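PDB 3K49: mRNA-binding protein PUF3 from Saccharomyces cerevisiae, which binds the 3'-UTRs of mRNAs, mostly ones encoding mitochondrial proteins, localizes them near mitochondria, and promotes deadenylation and decay of COX17 mRNA. Local coordinates for residues Y258-F263 with Q311-V316; V225-L230 with S265-K270; R48-S53 with Q83-F88. All blocks are in the same frame, centred on the assembly; numbering follows the deposited sequence.

Contact 1: residues Y258-F263 with Q311-V316; sequences YSKHKF and QFANYV. With nucleotides of chain B.
F312 CG stands anti to its carbonyl carbon (chi1 -50°), which brings the ring under K262; the backbone sets K262 CA and CB over that ring, and CG anti to the backbone N (chi1 176°) leads the chain past F312 CZ toward the RNA. K262 CA lies 3.5 Å from the centroid of the F312 ring and only 6° off its normal, a CH-pi contact over the ring centre. K262 CB adds to it, 3.5 Å from F312 CZ. Q311 CG lies over the opposite face, offset toward the rim, and K260 O comes to the edge, 3.2 Å from F312 CD2. Beside the ring, S259 CB rests 3.8 Å from A313 CB, while S259 OG turns back to V255 O in its own helix. No hydrogen bond crosses here: S259 O is near A313 N at a poor angle, and that N-H is taken by D310. H261 ND1 accepts from F263 N in the imidazole plane, a capping bond that probably helps hold the turn. This turn of Pumilio repeat 7 thus abuts the start of the RNA-reading helix of repeat 8, where N314 OD1 accepts the N3-H of U3 of chain B at 3.1 Å and N314 ND2 donates to its O2 at 2.8 Å. The chemistry divides accordingly: aliphatic carbon against an aromatic face joins the repeats, while K262 NZ grips the ribose O2' of G4 of chain B at 3.0 Å and, weakly, O5' of U5 of chain B, a base-independent hold consistent with RNA binding.

Contact 2: residues V225-L230 with S265-K270; sequences VIQYVL and SNVVEK. With nucleotides of chain B.
I226 opens the contact with its CG2 branch, 3.9 Å from V267 CG1; CG2 is also near the other methyl of V267, and the two branched side chains pack methyl to methyl, crossing obliquely. The short segments run parallel, their axes 2° apart in direction and 9.6 Å apart at closest approach, so Q227 and V267 lie level, their CA atoms 6.1 Å apart. In Q227, CG is anti to the carbonyl carbon (chi1 -65°), and the chain then extends (chi2 -175°) past V267 and K270 to the base of U5 of chain B. On the way Q227 CG passes 4.0 Å from V267 CG2, and Q227 OE1 comes within 3.3 Å of K270 CG. At the end, Q227 NE2 donates to O4 of U5 of chain B at 2.6 Å and also bonds to N223 O, which helps set the turn of the amide. L230 closes the segment: its CD1 lies 3.7 Å from K270 CB, the two side chains crossing at about a right angle, and it also touches V267 O. The opposite segment reads the neighbouring base on the 5' side: E269 OE1 accepts from N1 and N2 of G4 of chain B, S265 OG takes N2 at 2.9 Å, and K319 pairs with E269 OE2. These are the RNA-reading helices of Pumilio repeats 6 and 7, side by side on the concave face of the superhelix. Behind them, I226 and L230 rest on I247 of helix 238-252, and I226 and V267 share I217 of helix 213-218; beside them, V268 reaches V316 on the following helix 313-323.

Contact 3: residues R48-S53 with Q83-F88; sequences RELATS and QKFFEF. With nucleotides of chain B.
The F88 ring lies flat against A51: A51 CA is 3.7 Å from the ring centroid and 3° off the normal, a CH-pi contact almost exactly over the centre. E87 CG covers the opposite face toward the rim, and K84 CD comes in at the edge, in the ring plane. A51 CB extends the first face outward, 3.6 Å from F88 CZ. A second ring, that of F85, takes L50 CD1 over one face at 4.2 Å from its centroid, 28° off the normal, and meets F62 edge-to-face. The same methyl, L50 CD1, lies 3.7 Å from K84 CB. L50 O packs 3.6 Å from F88 CB. With an alanine at F88, A51 CA and E87 CG would probably face a gap where the ring lay between them. After A51 the chain turns, and E49 O accepts from S53 OG at 2.7 Å and from T52 N on the opposite face of its carbonyl plane. Beyond the packing, Q83 NE2 donates to O4 of U9 of chain B at 3.0 Å, on the RNA-reading helix of Pumilio repeat 2. Since nothing across the two segments is a hydrogen bond or salt bridge, they meet by dispersion and CH-pi contacts; a polar tie between repeats 1 and 2 comes from nearby, where F88 O accepts from K58 NZ.

All three contacts join consecutive repeats of the Pumilio homology domain, the RNA-binding part of a longer protein: 1 with 2 in contact 3, 6 with 7 in contact 2, and 7 with 8 in contact 1. Contact 2 is the buried one, two parallel helices packed by aliphatic side chains and the chain of Q227; contacts 1 and 3 are partly buried and each sets a turn against an aromatic ring. Contacts 1 and 2 share repeat 7 and touch, V316 CG1 being 3.6 Å from V268 CG1. Contact 3 lies apart, its centre about 49 Å from that of contact 1, across the chain's centre. Bases are read beside each; contact 1 adds a lysine on ribose.

Contact 1: residues Y258-F263 with Q311-V316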
# COMPACT_ATOMS: atom_id res chain seq x y z
N TYR A 258 -9.82 16.85 14.39
CA TYR A 258 -9.41 15.82 13.45
C TYR A 258 -10.46 15.57 12.37
O TYR A 258 -10.15 15.48 11.19
CB TYR A 258 -9.08 14.52 14.18
CG TYR A 258 -7.83 14.59 15.02
CD1 TYR A 258 -7.55 13.61 15.94
CD2 TYR A 258 -6.92 15.64 14.88
CE1 TYR A 258 -6.40 13.65 16.71
CE2 TYR A 258 -5.76 15.69 15.64
CZ TYR A 258 -5.52 14.69 16.56
OH TYR A 258 -4.39 14.69 17.36
N SER A 259 -11.72 15.47 12.79
CA SER A 259 -12.81 15.25 11.86
C SER A 259 -12.86 16.31 10.76
O SER A 259 -13.37 16.06 9.67
CB SER A 259 -14.16 15.19 12.59
OG SER A 259 -14.20 14.10 13.49
N LYS A 260 -12.33 17.49 11.06
CA LYS A 260 -12.36 18.60 10.11
C LYS A 260 -11.05 18.70 9.34
O LYS A 260 -10.84 19.62 8.55
CB LYS A 260 -12.64 19.91 10.85
CG LYS A 260 -14.02 19.96 11.51
CD LYS A 260 -14.19 21.20 12.38
CE LYS A 260 -14.11 22.47 11.56
NZ LYS A 260 -14.25 23.69 12.40
N HIS A 261 -10.19 17.72 9.58
CA HIS A 261 -8.86 17.65 8.99
C HIS A 261 -8.90 16.70 7.80
O HIS A 261 -9.39 15.57 7.92
CB HIS A 261 -7.87 17.16 10.04
CG HIS A 261 -6.44 17.34 9.66
ND1 HIS A 261 -5.90 16.80 8.53
CD2 HIS A 261 -5.43 18.00 10.30
CE1 HIS A 261 -4.61 17.12 8.47
NE2 HIS A 261 -4.31 17.84 9.52
N LYS A 262 -8.38 17.15 6.66
CA LYS A 262 -8.37 16.35 5.44
C LYS A 262 -7.83 14.93 5.66
O LYS A 262 -8.44 13.93 5.25
CB LYS A 262 -7.57 17.06 4.35
CG LYS A 262 -7.42 16.26 3.07
CD LYS A 262 -6.57 17.00 2.06
CE LYS A 262 -6.15 16.09 0.91
NZ LYS A 262 -7.31 15.30 0.39
N PHE A 263 -6.68 14.85 6.33
CA PHE A 263 -6.00 13.59 6.56
C PHE A 263 -6.49 12.88 7.82
O PHE A 263 -6.72 11.67 7.82
CB PHE A 263 -4.48 13.82 6.65
CG PHE A 263 -3.89 14.39 5.38
CD1 PHE A 263 -3.18 15.59 5.41
CD2 PHE A 263 -4.04 13.73 4.17
CE1 PHE A 263 -2.63 16.12 4.25
CE2 PHE A 263 -3.49 14.26 2.99
CZ PHE A 263 -2.79 15.46 3.04
N GLN A 311 -16.67 19.86 5.40
CA GLN A 311 -16.41 19.04 4.21
C GLN A 311 -15.91 17.63 4.54
O GLN A 311 -16.27 16.65 3.88
CB GLN A 311 -15.42 19.75 3.29
CG GLN A 311 -14.20 20.26 4.03
CD GLN A 311 -13.37 21.21 3.22
OE1 GLN A 311 -13.42 21.21 1.99
NE2 GLN A 311 -12.58 22.04 3.90
N PHE A 312 -15.07 17.52 5.57
CA PHE A 312 -14.52 16.22 5.97
C PHE A 312 -15.33 15.56 7.09
O PHE A 312 -15.56 14.35 7.06
CB PHE A 312 -13.07 16.38 6.40
CG PHE A 312 -12.23 17.13 5.41
CD1 PHE A 312 -12.04 16.63 4.13
CD2 PHE A 312 -11.64 18.33 5.75
CE1 PHE A 312 -11.27 17.31 3.20
CE2 PHE A 312 -10.86 19.02 4.82
CZ PHE A 312 -10.68 18.51 3.54
N ALA A 313 -15.77 16.36 8.05
CA ALA A 313 -16.45 15.84 9.23
C ALA A 313 -17.78 15.15 8.92
O ALA A 313 -18.18 14.22 9.62
CB ALA A 313 -16.65 16.94 10.26
N ASN A 314 -18.46 15.59 7.86
CA ASN A 314 -19.72 14.95 7.48
C ASN A 314 -19.60 13.44 7.22
O ASN A 314 -20.54 12.70 7.48
CB ASN A 314 -20.37 15.66 6.28
CG ASN A 314 -19.73 15.28 4.96
OD1 ASN A 314 -19.86 14.14 4.51
ND2 ASN A 314 -19.05 16.22 4.33
N TYR A 315 -18.44 12.99 6.74
CA TYR A 315 -18.19 11.56 6.50
C TYR A 315 -18.08 10.81 7.82
O TYR A 315 -18.57 9.69 7.96
CB TYR A 315 -16.91 11.34 5.69
CG TYR A 315 -16.94 11.90 4.29
CD1 TYR A 315 -16.19 13.02 3.95
CD2 TYR A 315 -17.71 11.30 3.30
CE1 TYR A 315 -16.21 13.53 2.67
CE2 TYR A 315 -17.73 11.80 2.01
CZ TYR A 315 -16.98 12.92 1.71
OH TYR A 315 -17.00 13.43 0.43
N VAL A 316 -17.42 11.43 8.79
CA VAL A 316 -17.30 10.85 10.12
C VAL A 316 -18.67 10.73 10.78
O VAL A 316 -18.91 9.83 11.59
CB VAL A 316 -16.35 11.66 11.03
CG1 VAL A 316 -16.24 11.02 12.39
CG2 VAL A 316 -14.99 11.79 10.38
P G B 4 -14.82 14.40 -3.76
OP1 G B 4 -13.84 14.68 -4.84
OP2 G B 4 -15.66 13.18 -3.81
O5' G B 4 -14.04 14.41 -2.37
C5' G B 4 -13.42 15.60 -1.89
C4' G B 4 -12.49 15.27 -0.76
O4' G B 4 -13.25 14.72 0.34
C3' G B 4 -11.50 14.16 -1.08
O3' G B 4 -10.39 14.66 -1.81
C2' G B 4 -11.13 13.63 0.31
O2' G B 4 -10.13 14.38 0.97
C1' G B 4 -12.47 13.77 1.04
N9 G B 4 -13.21 12.53 1.14
C8 G B 4 -13.91 11.86 0.15
N7 G B 4 -14.47 10.76 0.58
C5 G B 4 -14.13 10.71 1.93
C6 G B 4 -14.44 9.75 2.91
O6 G B 4 -15.12 8.72 2.80
N1 G B 4 -13.87 10.08 4.14
C2 G B 4 -13.12 11.20 4.38
N2 G B 4 -12.67 11.37 5.63
N3 G B 4 -12.83 12.10 3.48
C4 G B 4 -13.36 11.79 2.28
P U B 3 -20.30 13.66 -5.31
OP1 U B 3 -19.57 13.45 -6.58
OP2 U B 3 -20.83 12.49 -4.57
O5' U B 3 -19.35 14.50 -4.33
C5' U B 3 -18.87 15.80 -4.69
C4' U B 3 -18.10 16.42 -3.54
O4' U B 3 -19.01 16.73 -2.44
C3' U B 3 -17.03 15.54 -2.91
O3' U B 3 -15.81 15.66 -3.64
C2' U B 3 -16.91 16.13 -1.51
O2' U B 3 -16.10 17.29 -1.47
C1' U B 3 -18.36 16.47 -1.20
N1 U B 3 -19.12 15.41 -0.51
C2 U B 3 -19.14 15.41 0.87
O2 U B 3 -18.55 16.24 1.54
N3 U B 3 -19.87 14.41 1.45
C4 U B 3 -20.58 13.42 0.80
O4 U B 3 -21.23 12.61 1.46
C5 U B 3 -20.50 13.47 -0.63
C6 U B 3 -19.79 14.44 -1.22
P U B 5 -9.42 13.63 -2.56
OP1 U B 5 -8.50 14.42 -3.42
OP2 U B 5 -10.24 12.53 -3.14
O5' U B 5 -8.58 13.00 -1.35
C5' U B 5 -7.88 11.79 -1.51
C4' U B 5 -6.56 11.89 -0.78
O4' U B 5 -6.80 11.81 0.64
C3' U B 5 -5.56 10.78 -1.03
O3' U B 5 -4.88 11.02 -2.26
C2' U B 5 -4.64 10.96 0.17
O2' U B 5 -3.76 12.03 -0.04
C1' U B 5 -5.64 11.32 1.28
N1 U B 5 -6.03 10.19 2.15
C2 U B 5 -5.29 9.98 3.29
O2 U B 5 -4.34 10.67 3.60
N3 U B 5 -5.71 8.91 4.06
C4 U B 5 -6.75 8.06 3.80
O4 U B 5 -6.96 7.12 4.56
C5 U B 5 -7.47 8.35 2.59
C6 U B 5 -7.10 9.38 1.83

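Contact 2: residues V225-L230 with S265-K270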
# COMPACT_ATOMS: atom_id res chain seq x y z
N VAL A 225 -0.11 4.81 8.38
CA VAL A 225 0.54 3.95 9.36
C VAL A 225 -0.36 3.81 10.58
O VAL A 225 -0.45 2.74 11.20
CB VAL A 225 1.90 4.51 9.82
CG1 VAL A 225 2.55 3.58 10.84
CG2 VAL A 225 2.81 4.73 8.63
N ILE A 226 -1.02 4.91 10.93
CA ILE A 226 -1.94 4.91 12.06
C ILE A 226 -3.10 3.97 11.75
O ILE A 226 -3.51 3.16 12.58
CB ILE A 226 -2.50 6.34 12.38
CG1 ILE A 226 -1.38 7.32 12.77
CG2 ILE A 226 -3.57 6.26 13.45
CD1 ILE A 226 -0.49 6.80 13.89
N GLN A 227 -3.64 4.10 10.54
CA GLN A 227 -4.78 3.30 10.14
C GLN A 227 -4.46 1.82 10.15
O GLN A 227 -5.31 0.99 10.51
CB GLN A 227 -5.24 3.72 8.75
CG GLN A 227 -5.76 5.13 8.74
CD GLN A 227 -6.34 5.53 7.40
OE1 GLN A 227 -7.40 5.03 6.99
NE2 GLN A 227 -5.67 6.45 6.73
N TYR A 228 -3.24 1.49 9.78
CA TYR A 228 -2.84 0.09 9.76
C TYR A 228 -2.77 -0.45 11.18
O TYR A 228 -3.17 -1.58 11.42
CB TYR A 228 -1.49 -0.11 9.05
CG TYR A 228 -1.02 -1.54 9.16
CD1 TYR A 228 -1.55 -2.54 8.34
CD2 TYR A 228 -0.07 -1.90 10.11
CE1 TYR A 228 -1.14 -3.84 8.46
CE2 TYR A 228 0.35 -3.21 10.24
CZ TYR A 228 -0.19 -4.17 9.41
OH TYR A 228 0.22 -5.48 9.52
N VAL A 229 -2.26 0.35 12.11
CA VAL A 229 -2.25 -0.05 13.52
C VAL A 229 -3.67 -0.20 14.08
O VAL A 229 -3.95 -1.14 14.82
CB VAL A 229 -1.50 0.95 14.40
CG1 VAL A 229 -1.53 0.49 15.84
CG2 VAL A 229 -0.07 1.13 13.89
N LEU A 230 -4.55 0.72 13.71
CA LEU A 230 -5.95 0.69 14.17
C LEU A 230 -6.69 -0.57 13.74
O LEU A 230 -7.57 -1.06 14.46
CB LEU A 230 -6.73 1.91 13.66
CG LEU A 230 -6.48 3.27 14.32
CD1 LEU A 230 -7.28 4.34 13.61
CD2 LEU A 230 -6.86 3.23 15.78
N SER A 265 -9.30 13.05 9.36
CA SER A 265 -10.69 12.60 9.32
C SER A 265 -10.78 11.12 9.00
O SER A 265 -11.68 10.43 9.47
CB SER A 265 -11.51 13.41 8.32
OG SER A 265 -11.02 13.28 7.00
N ASN A 266 -9.86 10.63 8.17
CA ASN A 266 -9.80 9.20 7.85
C ASN A 266 -9.42 8.36 9.07
O ASN A 266 -9.88 7.23 9.22
CB ASN A 266 -8.82 8.93 6.70
CG ASN A 266 -9.27 9.56 5.38
OD1 ASN A 266 -10.25 9.14 4.77
ND2 ASN A 266 -8.52 10.56 4.93
N VAL A 267 -8.59 8.92 9.94
CA VAL A 267 -8.19 8.21 11.15
C VAL A 267 -9.35 8.11 12.15
O VAL A 267 -9.49 7.11 12.86
CB VAL A 267 -6.95 8.84 11.80
CG1 VAL A 267 -6.83 8.38 13.24
CG2 VAL A 267 -5.69 8.44 11.01
N VAL A 268 -10.20 9.13 12.18
CA VAL A 268 -11.36 9.07 13.05
C VAL A 268 -12.32 7.98 12.57
O VAL A 268 -12.93 7.28 13.37
CB VAL A 268 -12.10 10.42 13.17
CG1 VAL A 268 -13.23 10.31 14.17
CG2 VAL A 268 -11.14 11.54 13.57
N GLU A 269 -12.44 7.84 11.26
CA GLU A 269 -13.34 6.82 10.72
C GLU A 269 -12.88 5.42 11.08
O GLU A 269 -13.68 4.58 11.47
CB GLU A 269 -13.46 6.93 9.21
CG GLU A 269 -14.12 8.20 8.70
CD GLU A 269 -14.37 8.15 7.20
OE1 GLU A 269 -13.97 9.09 6.48
OE2 GLU A 269 -14.96 7.14 6.73
N LYS A 270 -11.58 5.16 10.96
CA LYS A 270 -11.04 3.85 11.28
C LYS A 270 -11.15 3.61 12.77
O LYS A 270 -11.39 2.48 13.20
CB LYS A 270 -9.58 3.74 10.84
CG LYS A 270 -9.41 3.79 9.35
CD LYS A 270 -10.05 2.58 8.67
CE LYS A 270 -10.41 2.87 7.21
NZ LYS A 270 -11.30 4.07 7.09
P U B 5 -9.42 13.63 -2.56
OP1 U B 5 -8.50 14.42 -3.42
OP2 U B 5 -10.24 12.53 -3.14
O5' U B 5 -8.58 13.00 -1.35
C5' U B 5 -7.88 11.79 -1.51
C4' U B 5 -6.56 11.89 -0.78
O4' U B 5 -6.80 11.81 0.64
C3' U B 5 -5.56 10.78 -1.03
O3' U B 5 -4.88 11.02 -2.26
C2' U B 5 -4.64 10.96 0.17
O2' U B 5 -3.76 12.03 -0.04
C1' U B 5 -5.64 11.32 1.28
N1 U B 5 -6.03 10.19 2.15
C2 U B 5 -5.29 9.98 3.29
O2 U B 5 -4.34 10.67 3.60
N3 U B 5 -5.71 8.91 4.06
C4 U B 5 -6.75 8.06 3.80
O4 U B 5 -6.96 7.12 4.56
C5 U B 5 -7.47 8.35 2.59
C6 U B 5 -7.10 9.38 1.83
P G B 4 -14.82 14.40 -3.76
OP1 G B 4 -13.84 14.68 -4.84
OP2 G B 4 -15.66 13.18 -3.81
O5' G B 4 -14.04 14.41 -2.37
C5' G B 4 -13.42 15.60 -1.89
C4' G B 4 -12.49 15.27 -0.76
O4' G B 4 -13.25 14.72 0.34
C3' G B 4 -11.50 14.16 -1.08
O3' G B 4 -10.39 14.66 -1.81
C2' G B 4 -11.13 13.63 0.31
O2' G B 4 -10.13 14.38 0.97
C1' G B 4 -12.47 13.77 1.04
N9 G B 4 -13.21 12.53 1.14
C8 G B 4 -13.91 11.86 0.15
N7 G B 4 -14.47 10.76 0.58
C5 G B 4 -14.13 10.71 1.93
C6 G B 4 -14.44 9.75 2.91
O6 G B 4 -15.12 8.72 2.80
N1 G B 4 -13.87 10.08 4.14
C2 G B 4 -13.12 11.20 4.38
N2 G B 4 -12.67 11.37 5.63
N3 G B 4 -12.83 12.10 3.48
C4 G B 4 -13.36 11.79 2.28

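Contact 3: residues R48-S53 with Q83-F88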
# COMPACT_ATOMS: atom_id res chain seq x y z
N ARG A 48 4.19 -14.01 -25.42
CA ARG A 48 3.02 -14.82 -25.67
C ARG A 48 3.45 -16.26 -26.01
O ARG A 48 2.90 -17.23 -25.47
CB ARG A 48 2.25 -14.18 -26.82
CG ARG A 48 0.87 -14.72 -27.11
CD ARG A 48 0.39 -14.13 -28.42
NE ARG A 48 0.73 -12.71 -28.51
CZ ARG A 48 0.97 -12.05 -29.64
NH1 ARG A 48 0.94 -12.69 -30.81
NH2 ARG A 48 1.27 -10.76 -29.62
N GLU A 49 4.43 -16.41 -26.88
CA GLU A 49 4.95 -17.72 -27.24
C GLU A 49 5.60 -18.45 -26.07
O GLU A 49 5.52 -19.67 -25.99
CB GLU A 49 5.94 -17.62 -28.40
CG GLU A 49 5.31 -17.15 -29.71
CD GLU A 49 4.09 -17.97 -30.09
OE1 GLU A 49 4.27 -19.16 -30.44
OE2 GLU A 49 2.96 -17.44 -30.02
N LEU A 50 6.25 -17.70 -25.18
CA LEU A 50 6.97 -18.33 -24.06
C LEU A 50 6.02 -19.02 -23.07
O LEU A 50 6.40 -19.94 -22.36
CB LEU A 50 7.85 -17.32 -23.33
CG LEU A 50 9.12 -16.85 -24.03
CD1 LEU A 50 9.85 -15.79 -23.18
CD2 LEU A 50 10.02 -18.03 -24.33
N ALA A 51 4.77 -18.57 -23.03
CA ALA A 51 3.82 -19.13 -22.10
C ALA A 51 3.30 -20.48 -22.59
O ALA A 51 2.77 -21.25 -21.81
CB ALA A 51 2.66 -18.16 -21.89
N THR A 52 3.47 -20.76 -23.88
CA THR A 52 2.88 -21.99 -24.44
C THR A 52 3.83 -22.86 -25.27
O THR A 52 3.43 -23.92 -25.74
CB THR A 52 1.61 -21.69 -25.27
OG1 THR A 52 1.96 -21.00 -26.47
CG2 THR A 52 0.64 -20.83 -24.48
N SER A 53 5.08 -22.43 -25.42
CA SER A 53 6.05 -23.16 -26.23
C SER A 53 6.70 -24.31 -25.48
O SER A 53 6.98 -24.20 -24.28
CB SER A 53 7.14 -22.22 -26.76
OG SER A 53 6.63 -21.34 -27.74
N GLN A 83 11.48 -11.46 -17.56
CA GLN A 83 10.51 -11.87 -16.56
C GLN A 83 9.85 -13.19 -16.92
O GLN A 83 9.62 -14.05 -16.04
CB GLN A 83 9.44 -10.81 -16.38
CG GLN A 83 9.97 -9.48 -15.84
CD GLN A 83 8.84 -8.51 -15.54
OE1 GLN A 83 7.88 -8.83 -14.81
NE2 GLN A 83 8.92 -7.32 -16.12
N LYS A 84 9.52 -13.37 -18.21
CA LYS A 84 8.83 -14.59 -18.62
C LYS A 84 9.74 -15.79 -18.45
O LYS A 84 9.27 -16.89 -18.24
CB LYS A 84 8.30 -14.54 -20.05
CG LYS A 84 7.09 -13.65 -20.24
CD LYS A 84 5.88 -14.21 -19.55
CE LYS A 84 4.89 -13.10 -19.28
NZ LYS A 84 5.60 -11.89 -18.74
N PHE A 85 11.04 -15.58 -18.52
CA PHE A 85 11.93 -16.70 -18.26
C PHE A 85 11.96 -17.12 -16.79
O PHE A 85 12.25 -18.28 -16.48
CB PHE A 85 13.32 -16.46 -18.85
CG PHE A 85 13.42 -16.85 -20.30
CD1 PHE A 85 13.47 -15.88 -21.30
CD2 PHE A 85 13.41 -18.19 -20.68
CE1 PHE A 85 13.53 -16.23 -22.64
CE2 PHE A 85 13.47 -18.56 -22.01
CZ PHE A 85 13.53 -17.58 -23.00
N PHE A 86 11.65 -16.19 -15.87
CA PHE A 86 11.50 -16.58 -14.46
C PHE A 86 10.16 -17.29 -14.23
O PHE A 86 10.06 -18.21 -13.42
CB PHE A 86 11.67 -15.38 -13.50
CG PHE A 86 13.11 -14.97 -13.29
CD1 PHE A 86 13.60 -13.77 -13.82
CD2 PHE A 86 13.97 -15.78 -12.55
CE1 PHE A 86 14.93 -13.40 -13.61
CE2 PHE A 86 15.30 -15.42 -12.35
CZ PHE A 86 15.78 -14.23 -12.87
N GLU A 87 9.14 -16.86 -14.94
CA GLU A 87 7.82 -17.45 -14.86
C GLU A 87 7.70 -18.82 -15.59
O GLU A 87 7.10 -19.77 -15.07
CB GLU A 87 6.82 -16.45 -15.43
CG GLU A 87 5.36 -16.80 -15.23
CD GLU A 87 4.44 -15.63 -15.58
OE1 GLU A 87 3.21 -15.75 -15.41
OE2 GLU A 87 4.95 -14.58 -16.04
N PHE A 88 8.27 -18.92 -16.78
CA PHE A 88 8.07 -20.12 -17.61
C PHE A 88 9.36 -20.86 -17.84
O PHE A 88 9.38 -21.84 -18.57
CB PHE A 88 7.41 -19.75 -18.95
CG PHE A 88 6.02 -19.21 -18.78
CD1 PHE A 88 5.77 -17.86 -18.91
CD2 PHE A 88 4.98 -20.05 -18.41
CE1 PHE A 88 4.49 -17.35 -18.71
CE2 PHE A 88 3.70 -19.56 -18.21
CZ PHE A 88 3.46 -18.20 -18.36
P U B 9 5.38 4.33 -13.70
OP1 U B 9 5.54 5.33 -14.79
OP2 U B 9 4.12 4.25 -12.94
O5' U B 9 5.65 2.88 -14.32
C5' U B 9 4.88 2.41 -15.40
C4' U B 9 5.80 1.80 -16.43
O4' U B 9 6.42 0.63 -15.87
C3' U B 9 5.16 1.26 -17.70
O3' U B 9 5.00 2.35 -18.59
C2' U B 9 6.22 0.28 -18.21
O2' U B 9 7.11 0.91 -19.11
C1' U B 9 6.96 -0.13 -16.93
N1 U B 9 6.87 -1.56 -16.56
C2 U B 9 7.76 -2.43 -17.13
O2 U B 9 8.63 -2.08 -17.91
N3 U B 9 7.61 -3.75 -16.73
C4 U B 9 6.68 -4.24 -15.84
O4 U B 9 6.62 -5.45 -15.62
C5 U B 9 5.80 -3.26 -15.28
C6 U B 9 5.92 -1.99 -15.65